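Local coordinates for Thiol:disulfide interchange protein DsbL (Escherichia coli, PDB 3C7M), which introduces disulfide bonds into periplasmic proteins, working with its partner DsbI to form an essential disulfide in the arylsulfate sulfotransferase AssT, at residues Y27-C32 against G162-V167; T5-L10 against G170-Y175; F98-A103 against I121-D126; A73-K78 against A128-A133. All coordinates share one frame; numbering follows the deposited sequence. Where two conformers were deposited one is given.

Contact 1. Residues Y27-C32 against G162-V167; sequences YACPFC and GVPAYV
The sulfur of Cys-29 sits between the start of helix 30-38 and the cis-proline loop at Val-163 and Pro-164. On its own side it accepts the N-H of Cys-32, with Cys-32 N 3.4 Å from Cys-29 SG and an angle of 159° at the hydrogen, a capping bond to the sulfur of the N-cap residue. From across the contact Val-163 O comes within 3.4 Å of the same SG, while Val-163 CG2 packs beside it. SG is anti to the backbone N (chi1 171°), which carries it forward over the first helical turn. Cys-32 turns its own sulfur back alongside its backbone N, and that SG rests 3.5 Å from Pro-164 N. The two sulfurs are 3.5 Å apart, Cys-29 SG to Cys-32 SG, too far for a disulfide: this is the reduced enzyme. One water donates to Cys-32 O and is 3.0 Å from Tyr-166 OH, which also hydrogen-bonds Thr-40. The peptide bond between Val-163 and Pro-164 is cis, bringing the valine carbonyl and the proline ring against the two sulfurs. A redox-active CxxC pair at a helix start, faced by a cis-proline loop, is the hallmark of the thioredoxin-fold active site.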
loop_
_atom_site.group_PDB
_atom_site.type_symbol
_atom_site.label_atom_id
_atom_site.label_comp_id
_atom_site.label_asym_id
_atom_site.label_seq_id
_atom_site.Cartn_x
_atom_site.Cartn_y
_atom_site.Cartn_z
ATOM N N TYR A 27 -5.275 -5.255 -2.396
ATOM C CA TYR A 27 -5.374 -5.579 -3.817
ATOM C C TYR A 27 -6.846 -5.738 -4.248
ATOM O O TYR A 27 -7.193 -5.494 -5.411
ATOM C CB TYR A 27 -4.584 -6.862 -4.129
ATOM C CG TYR A 27 -5.314 -8.123 -3.717
ATOM C CD1 TYR A 27 -5.302 -8.562 -2.395
ATOM C CD2 TYR A 27 -6.041 -8.859 -4.651
ATOM C CE1 TYR A 27 -5.998 -9.706 -2.008
ATOM C CE2 TYR A 27 -6.727 -10.002 -4.279
ATOM C CZ TYR A 27 -6.705 -10.418 -2.967
ATOM O OH TYR A 27 -7.384 -11.556 -2.616
ATOM N N ALA A 28 -7.701 -6.147 -3.310
ATOM C CA ALA A 28 -9.095 -6.496 -3.620
ATOM C C ALA A 28 -10.060 -5.315 -3.503
ATOM O O ALA A 28 -11.275 -5.474 -3.664
ATOM C CB ALA A 28 -9.547 -7.646 -2.744
ATOM N N CYS A 29 -9.521 -4.132 -3.239
ATOM C CA CYS A 29 -10.367 -2.965 -3.020
ATOM C C CYS A 29 -10.451 -2.112 -4.281
ATOM O O CYS A 29 -9.432 -1.620 -4.768
ATOM C CB CYS A 29 -9.849 -2.134 -1.853
ATOM S SG CYS A 29 -10.722 -0.555 -1.709
ATOM N N PRO A 30 -11.675 -1.927 -4.818
ATOM C CA PRO A 30 -11.802 -1.178 -6.072
ATOM C C PRO A 30 -11.372 0.295 -5.979
ATOM O O PRO A 30 -10.795 0.826 -6.935
ATOM C CB PRO A 30 -13.290 -1.297 -6.409
ATOM C CG PRO A 30 -13.954 -1.552 -5.110
ATOM C CD PRO A 30 -12.983 -2.385 -4.314
ATOM N N PHE A 31 -11.652 0.939 -4.845
ATOM C CA PHE A 31 -11.239 2.325 -4.638
ATOM C C PHE A 31 -9.719 2.471 -4.505
ATOM O O PHE A 31 -9.149 3.458 -4.970
ATOM C CB PHE A 31 -11.977 2.956 -3.452
ATOM C CG PHE A 31 -13.323 3.537 -3.816
ATOM C CD1 PHE A 31 -13.426 4.850 -4.268
ATOM C CD2 PHE A 31 -14.483 2.776 -3.704
ATOM C CE1 PHE A 31 -14.665 5.397 -4.607
ATOM C CE2 PHE A 31 -15.725 3.310 -4.040
ATOM C CZ PHE A 31 -15.815 4.624 -4.492
ATOM N N CYS A 32 -9.058 1.480 -3.905
ATOM C CA CYS A 32 -7.594 1.470 -3.869
ATOM C C CYS A 32 -7.020 1.510 -5.283
ATOM O O CYS A 32 -6.091 2.256 -5.557
ATOM C CB CYS A 32 -7.054 0.256 -3.116
ATOM S SG CYS A 32 -7.310 0.347 -1.336
ATOM N N GLY A 162 -12.451 2.679 6.087
ATOM C CA GLY A 162 -12.163 1.702 5.044
ATOM C C GLY A 162 -10.783 1.867 4.445
ATOM O O GLY A 162 -9.908 2.502 5.033
ATOM N N VAL A 163 -10.595 1.272 3.275
ATOM C CA VAL A 163 -9.389 1.489 2.485
ATOM C C VAL A 163 -9.772 2.120 1.142
ATOM O O VAL A 163 -10.882 1.903 0.650
ATOM C CB VAL A 163 -8.560 0.184 2.292
ATOM C CG1 VAL A 163 -7.877 -0.215 3.594
ATOM C CG2 VAL A 163 -9.429 -0.957 1.759
ATOM N N PRO A 164 -8.867 2.912 0.543
ATOM C CA PRO A 164 -7.533 3.252 1.027
ATOM C C PRO A 164 -7.566 4.156 2.251
ATOM O O PRO A 164 -8.529 4.910 2.449
ATOM C CB PRO A 164 -6.910 4.002 -0.151
ATOM C CG PRO A 164 -8.077 4.562 -0.897
ATOM C CD PRO A 164 -9.164 3.551 -0.752
ATOM N N ALA A 165 -6.514 4.067 3.056
ATOM C CA ALA A 165 -6.368 4.918 4.229
ATOM C C ALA A 165 -4.990 5.580 4.161
ATOM O O ALA A 165 -3.954 4.935 4.387
ATOM C CB ALA A 165 -6.543 4.098 5.502
ATOM N N TYR A 166 -4.987 6.868 3.822
ATOM C CA TYR A 166 -3.752 7.647 3.768
ATOM C C TYR A 166 -3.516 8.311 5.111
ATOM O O TYR A 166 -4.353 9.089 5.581
ATOM C CB TYR A 166 -3.815 8.709 2.678
ATOM C CG TYR A 166 -3.959 8.170 1.275
ATOM C CD1 TYR A 166 -5.220 7.951 0.723
ATOM C CD2 TYR A 166 -2.835 7.921 0.478
ATOM C CE1 TYR A 166 -5.366 7.482 -0.586
ATOM C CE2 TYR A 166 -2.976 7.456 -0.838
ATOM C CZ TYR A 166 -4.245 7.242 -1.357
ATOM O OH TYR A 166 -4.421 6.771 -2.645
ATOM N N VAL A 167 -2.379 7.986 5.714
ATOM C CA VAL A 167 -2.033 8.431 7.061
ATOM C C VAL A 167 -0.724 9.223 7.043
ATOM O O VAL A 167 0.277 8.777 6.484
ATOM C CB VAL A 167 -1.898 7.222 8.023
ATOM C CG1 VAL A 167 -1.522 7.690 9.430
ATOM C CG2 VAL A 167 -3.200 6.405 8.067
HETATM O O HOH W 1 -5.307 3.888 -3.084
#

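Contact 2. Residues T5-L10 against G170-Y175; sequences TDYMVL and GKYLIY
Gly-170 opens the contact by setting its carbonyl O 3.6 Å from Leu-10 CD1. Lys-171 then takes the N-H of Leu-10 on its own carbonyl (Leu-10 N to Lys-171 O 2.9 Å, 166° at the hydrogen), and its extended side chain runs alongside Val-9. Together with Tyr-172 it forms a classic beta bulge opposite strand 165-168. The ring of Tyr-172 has Lys-171 CG over one face, and its CE1 lies 3.9 Å from Val-9 CG2; it points the same way as Tyr-7, beside it. Leu-173 pairs with Met-8 through two backbone hydrogen bonds, one in each direction, and its CB touches Met-8 SD. Ile-174 faces Tyr-7 in a non-hydrogen-bonded pair, whose CA atoms are 4.1 Å apart. Tyr-175 ends the ladder by donating its N-H to Asp-6 O. Its ring crosses the Met-8 side chain at about a right angle, Tyr-175 CZ 3.6 Å from Met-8 CG, since chi1 of 59° sets that CG between backbone N and carbonyl carbon. Strand 7-9 is thus the antiparallel edge of the sheet next to 172-174: Tyr-7, Tyr-172 and Ile-174 pack on helix 182-193, while Met-8, Leu-10 and Leu-173 reach Ile-160 of helix 154-161.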
loop_
_atom_site.group_PDB
_atom_site.type_symbol
_atom_site.label_atom_id
_atom_site.label_comp_id
_atom_site.label_asym_id
_atom_site.label_seq_id
_atom_site.Cartn_x
_atom_site.Cartn_y
_atom_site.Cartn_z
ATOM N N THR A 5 -13.709 16.551 8.852
ATOM C CA THR A 5 -14.155 16.620 7.467
ATOM C C THR A 5 -13.069 16.079 6.542
ATOM O O THR A 5 -13.283 15.113 5.813
ATOM C CB THR A 5 -14.500 18.071 7.061
ATOM O OG1 THR A 5 -15.502 18.587 7.946
ATOM C CG2 THR A 5 -15.009 18.128 5.620
ATOM N N ASP A 6 -11.904 16.716 6.590
ATOM C CA ASP A 6 -10.790 16.377 5.705
ATOM C C ASP A 6 -9.916 15.264 6.266
ATOM O O ASP A 6 -9.323 14.489 5.512
ATOM C CB ASP A 6 -9.967 17.625 5.408
ATOM C CG ASP A 6 -10.774 18.676 4.677
ATOM O OD1 ASP A 6 -11.134 18.430 3.509
ATOM O OD2 ASP A 6 -11.059 19.731 5.278
ATOM N N TYR A 7 -9.849 15.189 7.592
ATOM C CA TYR A 7 -9.019 14.208 8.267
ATOM C C TYR A 7 -9.519 13.991 9.686
ATOM O O TYR A 7 -10.357 14.744 10.189
ATOM C CB TYR A 7 -7.554 14.669 8.295
ATOM C CG TYR A 7 -7.300 15.865 9.190
ATOM C CD1 TYR A 7 -7.503 17.164 8.722
ATOM C CD2 TYR A 7 -6.869 15.699 10.504
ATOM C CE1 TYR A 7 -7.278 18.267 9.542
ATOM C CE2 TYR A 7 -6.640 16.794 11.333
ATOM C CZ TYR A 7 -6.851 18.073 10.845
ATOM O OH TYR A 7 -6.626 19.154 11.665
ATOM N N MET A 8 -8.991 12.953 10.321
ATOM C CA MET A 8 -9.215 12.705 11.744
ATOM C C MET A 8 -7.897 12.287 12.394
ATOM O O MET A 8 -6.923 11.959 11.701
ATOM C CB MET A 8 -10.330 11.674 11.964
ATOM C CG MET A 8 -10.105 10.302 11.329
ATOM S SD MET A 8 -9.063 9.184 12.292
ATOM C CE MET A 8 -10.086 8.858 13.731
ATOM N N VAL A 9 -7.859 12.326 13.720
ATOM C CA VAL A 9 -6.675 11.936 14.469
ATOM C C VAL A 9 -6.890 10.535 15.030
ATOM O O VAL A 9 -7.851 10.290 15.764
ATOM C CB VAL A 9 -6.363 12.922 15.626
ATOM C CG1 VAL A 9 -5.082 12.519 16.340
ATOM C CG2 VAL A 9 -6.246 14.355 15.095
ATOM N N LEU A 10 -5.994 9.619 14.667
ATOM C CA LEU A 10 -6.046 8.247 15.163
ATOM C C LEU A 10 -5.834 8.228 16.669
ATOM O O LEU A 10 -4.878 8.822 17.177
ATOM C CB LEU A 10 -4.974 7.377 14.493
ATOM C CG LEU A 10 -5.090 7.111 12.986
ATOM C CD1 LEU A 10 -3.851 6.397 12.476
ATOM C CD2 LEU A 10 -6.334 6.310 12.664
ATOM N N GLY A 170 1.884 8.662 10.917
ATOM C CA GLY A 170 1.251 7.663 11.774
ATOM C C GLY A 170 0.059 8.145 12.581
ATOM O O GLY A 170 -0.535 7.366 13.309
ATOM N N LYS A 171 -0.329 9.412 12.423
ATOM C CA LYS A 171 -1.275 10.052 13.343
ATOM C C LYS A 171 -2.530 10.603 12.672
ATOM O O LYS A 171 -3.632 10.516 13.222
ATOM C CB LYS A 171 -0.560 11.162 14.127
ATOM C CG LYS A 171 -1.436 11.983 15.064
ATOM C CD LYS A 171 -0.590 12.878 15.952
ATOM C CE LYS A 171 -1.456 13.690 16.903
ATOM N NZ LYS A 171 -0.621 14.544 17.789
ATOM N N TYR A 172 -2.366 11.171 11.482
ATOM C CA TYR A 172 -3.456 11.900 10.841
ATOM C C TYR A 172 -3.990 11.131 9.652
ATOM O O TYR A 172 -3.312 11.009 8.636
ATOM C CB TYR A 172 -2.979 13.298 10.418
ATOM C CG TYR A 172 -2.415 14.095 11.574
ATOM C CD1 TYR A 172 -3.263 14.687 12.513
ATOM C CD2 TYR A 172 -1.039 14.245 11.738
ATOM C CE1 TYR A 172 -2.752 15.411 13.592
ATOM C CE2 TYR A 172 -0.516 14.969 12.820
ATOM C CZ TYR A 172 -1.387 15.547 13.736
ATOM O OH TYR A 172 -0.883 16.273 14.799
ATOM N N LEU A 173 -5.203 10.606 9.799
ATOM C CA LEU A 173 -5.850 9.830 8.756
ATOM C C LEU A 173 -6.722 10.724 7.879
ATOM O O LEU A 173 -7.704 11.323 8.340
ATOM C CB LEU A 173 -6.685 8.697 9.373
ATOM C CG LEU A 173 -7.600 7.867 8.460
ATOM C CD1 LEU A 173 -6.868 7.294 7.263
ATOM C CD2 LEU A 173 -8.242 6.731 9.242
ATOM N N ILE A 174 -6.371 10.810 6.603
ATOM C CA ILE A 174 -7.191 11.570 5.669
ATOM C C ILE A 174 -8.513 10.844 5.406
ATOM O O ILE A 174 -8.545 9.617 5.337
ATOM C CB ILE A 174 -6.425 11.829 4.356
ATOM C CG1 ILE A 174 -5.185 12.685 4.662
ATOM C CG2 ILE A 174 -7.335 12.475 3.292
ATOM C CD1 ILE A 174 -4.191 12.806 3.517
ATOM N N TYR A 175 -9.611 11.592 5.300
ATOM C CA TYR A 175 -10.861 10.994 4.850
ATOM C C TYR A 175 -10.846 10.908 3.327
ATOM O O TYR A 175 -10.901 11.932 2.631
ATOM C CB TYR A 175 -12.087 11.789 5.339
ATOM C CG TYR A 175 -12.453 11.511 6.784
ATOM C CD1 TYR A 175 -12.948 10.263 7.168
ATOM C CD2 TYR A 175 -12.301 12.488 7.766
ATOM C CE1 TYR A 175 -13.278 9.995 8.490
ATOM C CE2 TYR A 175 -12.634 12.232 9.095
ATOM C CZ TYR A 175 -13.114 10.982 9.447
ATOM O OH TYR A 175 -13.439 10.731 10.766
#

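Contact 3. Residues F98-A103 against I121-D126; sequences FAYYAA and IKTGLD
Tyr-100 lays its ring obliquely against the backbone of Gly-124, with CZ 3.4 Å from Gly-124 CA, and it also stacks with the ring of Phe-120, just before the second segment. Thr-123 meets the same ring obliquely, CB 3.9 Å from Tyr-100 CE1, while its CG2 touches Tyr-100 CD1 and CE1 more loosely. Though the CB of Tyr-100 is not aimed at the other helix, its chi1 of -75° swings the ring alongside its own backbone N and out across the gap. The hydroxyl ends among main-chain atoms of helix 117-128: it hydrogen-bonds Phe-120 O and has Gly-124 N 3.2 Å from OH. With no side chain on Gly-124, nothing holds the phenol off the helix backbone. Ala-99 and Ala-103, one turn apart, are also small: Ala-99 CB lies 4.2 Å from Thr-123 O, and Ala-103 CB 4.3 Å from Thr-123 CG2. Thr-123 OG1, held alongside its backbone N, is tied by a hydrogen bond to Trp-111 NE1, which probably helps to fix the rotation that leaves CG2 facing Tyr-100. The axes of 98-103 and 121-126 pass 8.9 Å apart, with 132° between their directions. Beyond this interface helix 117-128 rests its Ile-121 and Leu-125 on helix 132-139, while on the side of helix 92-106 toward the active site Tyr-101 packs on strand 20-25 and on Cys-32 of helix 30-38.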
loop_
_atom_site.group_PDB
_atom_site.type_symbol
_atom_site.label_atom_id
_atom_site.label_comp_id
_atom_site.label_asym_id
_atom_site.label_seq_id
_atom_site.Cartn_x
_atom_site.Cartn_y
_atom_site.Cartn_z
ATOM N N PHE A 98 0.014 -3.550 -9.796
ATOM C CA PHE A 98 -0.909 -3.317 -10.895
ATOM C C PHE A 98 -1.354 -4.589 -11.597
ATOM O O PHE A 98 -2.477 -4.639 -12.120
ATOM C CB PHE A 98 -0.394 -2.244 -11.847
ATOM C CG PHE A 98 -0.593 -0.863 -11.312
ATOM C CD1 PHE A 98 -1.864 -0.288 -11.302
ATOM C CD2 PHE A 98 0.468 -0.157 -10.767
ATOM C CE1 PHE A 98 -2.062 0.978 -10.777
ATOM C CE2 PHE A 98 0.277 1.118 -10.254
ATOM C CZ PHE A 98 -0.987 1.685 -10.268
ATOM N N ALA A 99 -0.506 -5.616 -11.572
ATOM C CA ALA A 99 -0.895 -6.917 -12.113
ATOM C C ALA A 99 -2.057 -7.498 -11.310
ATOM O O ALA A 99 -3.004 -8.042 -11.889
ATOM C CB ALA A 99 0.282 -7.873 -12.123
ATOM N N TYR A 100 -1.988 -7.386 -9.982
ATOM C CA TYR A 100 -3.082 -7.872 -9.141
ATOM C C TYR A 100 -4.346 -7.053 -9.314
ATOM O O TYR A 100 -5.432 -7.611 -9.381
ATOM C CB TYR A 100 -2.686 -7.927 -7.660
ATOM C CG TYR A 100 -1.766 -9.081 -7.346
ATOM C CD1 TYR A 100 -2.104 -10.386 -7.704
ATOM C CD2 TYR A 100 -0.563 -8.871 -6.684
ATOM C CE1 TYR A 100 -1.252 -11.457 -7.414
ATOM C CE2 TYR A 100 0.289 -9.922 -6.391
ATOM C CZ TYR A 100 -0.061 -11.218 -6.755
ATOM O OH TYR A 100 0.799 -12.259 -6.460
ATOM N N TYR A 101 -4.213 -5.732 -9.378
ATOM C CA TYR A 101 -5.386 -4.904 -9.593
ATOM C C TYR A 101 -6.055 -5.264 -10.925
ATOM O O TYR A 101 -7.275 -5.428 -10.977
ATOM C CB TYR A 101 -5.001 -3.428 -9.618
ATOM C CG TYR A 101 -4.789 -2.728 -8.290
ATOM C CD1 TYR A 101 -5.552 -3.037 -7.153
ATOM C CD2 TYR A 101 -3.862 -1.695 -8.201
ATOM C CE1 TYR A 101 -5.360 -2.339 -5.948
ATOM C CE2 TYR A 101 -3.664 -1.003 -7.023
ATOM C CZ TYR A 101 -4.415 -1.323 -5.901
ATOM O OH TYR A 101 -4.218 -0.618 -4.731
ATOM N N ALA A 102 -5.259 -5.393 -11.988
ATOM C CA ALA A 102 -5.811 -5.730 -13.308
ATOM C C ALA A 102 -6.469 -7.106 -13.295
ATOM O O ALA A 102 -7.582 -7.275 -13.799
ATOM C CB ALA A 102 -4.747 -5.646 -14.391
ATOM N N ALA A 103 -5.790 -8.088 -12.708
ATOM C CA ALA A 103 -6.330 -9.447 -12.661
ATOM C C ALA A 103 -7.645 -9.492 -11.890
ATOM O O ALA A 103 -8.642 -10.000 -12.391
ATOM C CB ALA A 103 -5.306 -10.422 -12.063
ATOM N N ILE A 121 0.226 -16.242 -6.363
ATOM C CA ILE A 121 1.596 -15.757 -6.212
ATOM C C ILE A 121 2.260 -15.577 -7.590
ATOM O O ILE A 121 2.934 -14.566 -7.832
ATOM C CB ILE A 121 2.398 -16.683 -5.279
ATOM C CG1 ILE A 121 1.933 -16.487 -3.829
ATOM C CG2 ILE A 121 3.895 -16.416 -5.396
ATOM C CD1 ILE A 121 2.316 -17.633 -2.898
ATOM N N LYS A 122 2.037 -16.540 -8.489
ATOM C CA LYS A 122 2.635 -16.508 -9.830
ATOM C C LYS A 122 2.253 -15.231 -10.576
ATOM O O LYS A 122 3.093 -14.616 -11.237
ATOM C CB LYS A 122 2.211 -17.736 -10.647
ATOM C CG LYS A 122 2.872 -17.826 -12.013
ATOM C CD LYS A 122 2.621 -19.175 -12.677
ATOM C CE LYS A 122 3.475 -19.341 -13.936
ATOM N NZ LYS A 122 3.005 -18.457 -15.039
ATOM N N THR A 123 0.991 -14.826 -10.461
ATOM C CA THR A 123 0.511 -13.643 -11.165
ATOM C C THR A 123 1.375 -12.434 -10.812
ATOM O O THR A 123 1.860 -11.720 -11.694
ATOM C CB THR A 123 -0.959 -13.362 -10.859
ATOM O OG1 THR A 123 -1.759 -14.390 -11.457
ATOM C CG2 THR A 123 -1.373 -12.007 -11.429
ATOM N N GLY A 124 1.618 -12.254 -9.518
ATOM C CA GLY A 124 2.416 -11.128 -9.055
ATOM C C GLY A 124 3.883 -11.245 -9.381
ATOM O O GLY A 124 4.493 -10.276 -9.844
ATOM N N LEU A 125 4.447 -12.429 -9.139
ATOM C CA LEU A 125 5.879 -12.644 -9.359
ATOM C C LEU A 125 6.249 -12.563 -10.835
ATOM O O LEU A 125 7.262 -11.947 -11.192
ATOM C CB LEU A 125 6.354 -13.968 -8.753
ATOM C CG LEU A 125 6.234 -14.130 -7.238
ATOM C CD1 LEU A 125 6.867 -15.450 -6.851
ATOM C CD2 LEU A 125 6.882 -12.954 -6.490
ATOM N N ASP A 126 5.438 -13.172 -11.698
ATOM C CA ASP A 126 5.698 -13.093 -13.141
ATOM C C ASP A 126 5.730 -11.646 -13.618
ATOM O O ASP A 126 6.604 -11.260 -14.391
ATOM C CB ASP A 126 4.649 -13.871 -13.937
ATOM C CG ASP A 126 4.893 -15.375 -13.927
ATOM O OD1 ASP A 126 5.888 -15.848 -13.331
ATOM O OD2 ASP A 126 4.069 -16.091 -14.531
#

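Contact 4. Residues A73-K78 against A128-A133; sequences AVLINK and AGMSQA
Leu-75 and Ala-128 mark the closest backbone approach, CA to CA 8.1 Å, between a regular helical turn and a chain that is just leaving helix 117-128 at Gly-129, and side chains alone meet across the gap. Met-130 does most of the work. Its CG lies anti to the backbone N (chi1 177°) and the chain stays straight until it bends at chi3, which sends the thioether across to helix 65-81. There SD rests 3.8 Å from Val-74 CG1. The methyl CE goes further, meeting Leu-75 CD2 at 3.7 Å and Lys-78 CD at 3.4 Å, the last a tight carbon contact. Leucine and lysine both slide past the methionine in the opposite direction, so its end lies alongside theirs. The other branch of Leu-75, CD1, touches Ala-128 CB at 3.7 Å. Lys-78 contributes only its aliphatic part here; NZ continues to a hydrogen bond with Gln-92 OE1, and Gln-92 NE2 in turn holds Ala-128 O, a polar bridge beside the apolar patch. The second segment is a helix-to-helix turn: a Schellman motif with Gly-129 at positive phi and Met-130 N bonded back to Leu-125 O, then Ser-131 as N-cap of helix 132-139. Its methionine plugs into the core of the helical part that DsbA-like proteins carry within their thioredoxin fold.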
loop_
_atom_site.group_PDB
_atom_site.type_symbol
_atom_site.label_atom_id
_atom_site.label_comp_id
_atom_site.label_asym_id
_atom_site.label_seq_id
_atom_site.Cartn_x
_atom_site.Cartn_y
_atom_site.Cartn_z
ATOM N N ALA A 73 5.539 -7.300 0.481
ATOM C CA ALA A 73 6.609 -7.091 1.464
ATOM C C ALA A 73 7.961 -7.460 0.866
ATOM O O ALA A 73 8.953 -6.745 1.045
ATOM C CB ALA A 73 6.351 -7.889 2.744
ATOM N N VAL A 74 7.998 -8.572 0.142
ATOM C CA VAL A 74 9.246 -8.985 -0.510
ATOM C C VAL A 74 9.682 -7.931 -1.527
ATOM O O VAL A 74 10.832 -7.480 -1.519
ATOM C CB VAL A 74 9.115 -10.377 -1.160
ATOM C CG1 VAL A 74 10.231 -10.612 -2.181
ATOM C CG2 VAL A 74 9.129 -11.459 -0.079
ATOM N N LEU A 75 8.754 -7.500 -2.375
ATOM C CA LEU A 75 9.132 -6.625 -3.483
ATOM C C LEU A 75 9.457 -5.204 -3.043
ATOM O O LEU A 75 10.363 -4.590 -3.596
ATOM C CB LEU A 75 8.076 -6.649 -4.592
ATOM C CG LEU A 75 7.852 -8.035 -5.214
ATOM C CD1 LEU A 75 6.693 -8.009 -6.185
ATOM C CD2 LEU A 75 9.120 -8.596 -5.888
ATOM N N ILE A 76 8.740 -4.700 -2.039
ATOM C CA ILE A 76 9.054 -3.379 -1.472
ATOM C C ILE A 76 10.450 -3.371 -0.871
ATOM O O ILE A 76 11.224 -2.448 -1.104
ATOM C CB ILE A 76 8.002 -2.912 -0.430
ATOM C CG1 ILE A 76 6.737 -2.479 -1.157
ATOM C CG2 ILE A 76 8.532 -1.728 0.393
ATOM C CD1 ILE A 76 5.530 -2.316 -0.249
ATOM N N ASN A 77 10.772 -4.404 -0.107
ATOM C CA ASN A 77 12.112 -4.506 0.473
ATOM C C ASN A 77 13.215 -4.605 -0.575
ATOM O O ASN A 77 14.265 -3.976 -0.433
ATOM C CB ASN A 77 12.167 -5.628 1.502
ATOM C CG ASN A 77 11.642 -5.179 2.861
ATOM O OD1 ASN A 77 12.343 -4.487 3.611
ATOM N ND2 ASN A 77 10.399 -5.543 3.173
ATOM N N LYS A 78 12.961 -5.359 -1.641
ATOM C CA LYS A 78 13.904 -5.441 -2.749
ATOM C C LYS A 78 14.088 -4.078 -3.428
ATOM O O LYS A 78 15.225 -3.629 -3.611
ATOM C CB LYS A 78 13.474 -6.507 -3.752
ATOM C CG LYS A 78 14.577 -6.910 -4.705
ATOM C CD LYS A 78 14.163 -8.127 -5.500
ATOM C CE LYS A 78 15.275 -8.608 -6.417
ATOM N NZ LYS A 78 15.454 -7.714 -7.582
ATOM N N ALA A 128 6.403 -9.045 -11.860
ATOM C CA ALA A 128 7.557 -8.389 -11.264
ATOM C C ALA A 128 8.890 -8.890 -11.831
ATOM O O ALA A 128 9.930 -8.257 -11.629
ATOM C CB ALA A 128 7.523 -8.547 -9.762
ATOM N N GLY A 129 8.858 -10.020 -12.536
ATOM C CA GLY A 129 10.082 -10.645 -13.046
ATOM C C GLY A 129 10.897 -11.354 -11.976
ATOM O O GLY A 129 12.126 -11.479 -12.100
ATOM N N MET A 130 10.225 -11.828 -10.927
ATOM C CA MET A 130 10.886 -12.551 -9.848
ATOM C C MET A 130 10.520 -14.024 -9.910
ATOM O O MET A 130 9.356 -14.374 -10.150
ATOM C CB MET A 130 10.520 -11.962 -8.472
ATOM C CG MET A 130 11.142 -12.726 -7.296
ATOM S SD MET A 130 10.811 -11.996 -5.679
ATOM C CE MET A 130 12.118 -10.787 -5.560
ATOM N N SER A 131 11.516 -14.882 -9.702
ATOM C CA SER A 131 11.282 -16.321 -9.658
ATOM C C SER A 131 10.631 -16.741 -8.346
ATOM O O SER A 131 10.804 -16.096 -7.301
ATOM C CB SER A 131 12.588 -17.108 -9.872
ATOM O OG SER A 131 13.462 -16.983 -8.761
ATOM N N GLN A 132 9.879 -17.834 -8.409
ATOM C CA GLN A 132 9.297 -18.443 -7.218
ATOM C C GLN A 132 10.364 -18.747 -6.170
ATOM O O GLN A 132 10.188 -18.439 -4.995
ATOM C CB GLN A 132 8.540 -19.718 -7.585
ATOM C CG GLN A 132 7.767 -20.338 -6.422
ATOM C CD GLN A 132 6.608 -19.478 -5.942
ATOM O OE1 GLN A 132 5.984 -18.759 -6.723
ATOM N NE2 GLN A 132 6.309 -19.558 -4.650
ATOM N N ALA A 133 11.476 -19.339 -6.608
ATOM C CA ALA A 133 12.569 -19.669 -5.697
ATOM C C ALA A 133 13.106 -18.425 -4.983
ATOM O O ALA A 133 13.312 -18.447 -3.767
ATOM C CB ALA A 133 13.693 -20.396 -6.443
#

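From the N terminus the chain lays down the first segments of contact 2, then contact 1, contact 4 and contact 3; their partners return in exactly the reverse order, so the four loops nest without crossing. Contact 3 closes the innermost, between two helices, and contact 4 wraps around it; their centres are about 12 Å apart, and together they knit the helical part. Contact 1 closes a loop around both and touches contact 3 where helix 30-38 meets helix 92-106, joining active site to helices. Contact 2 closes the outermost loop, tying the N-terminal strand to the sheet that contact 1 also reaches, about 31 Å between centres from contact 3.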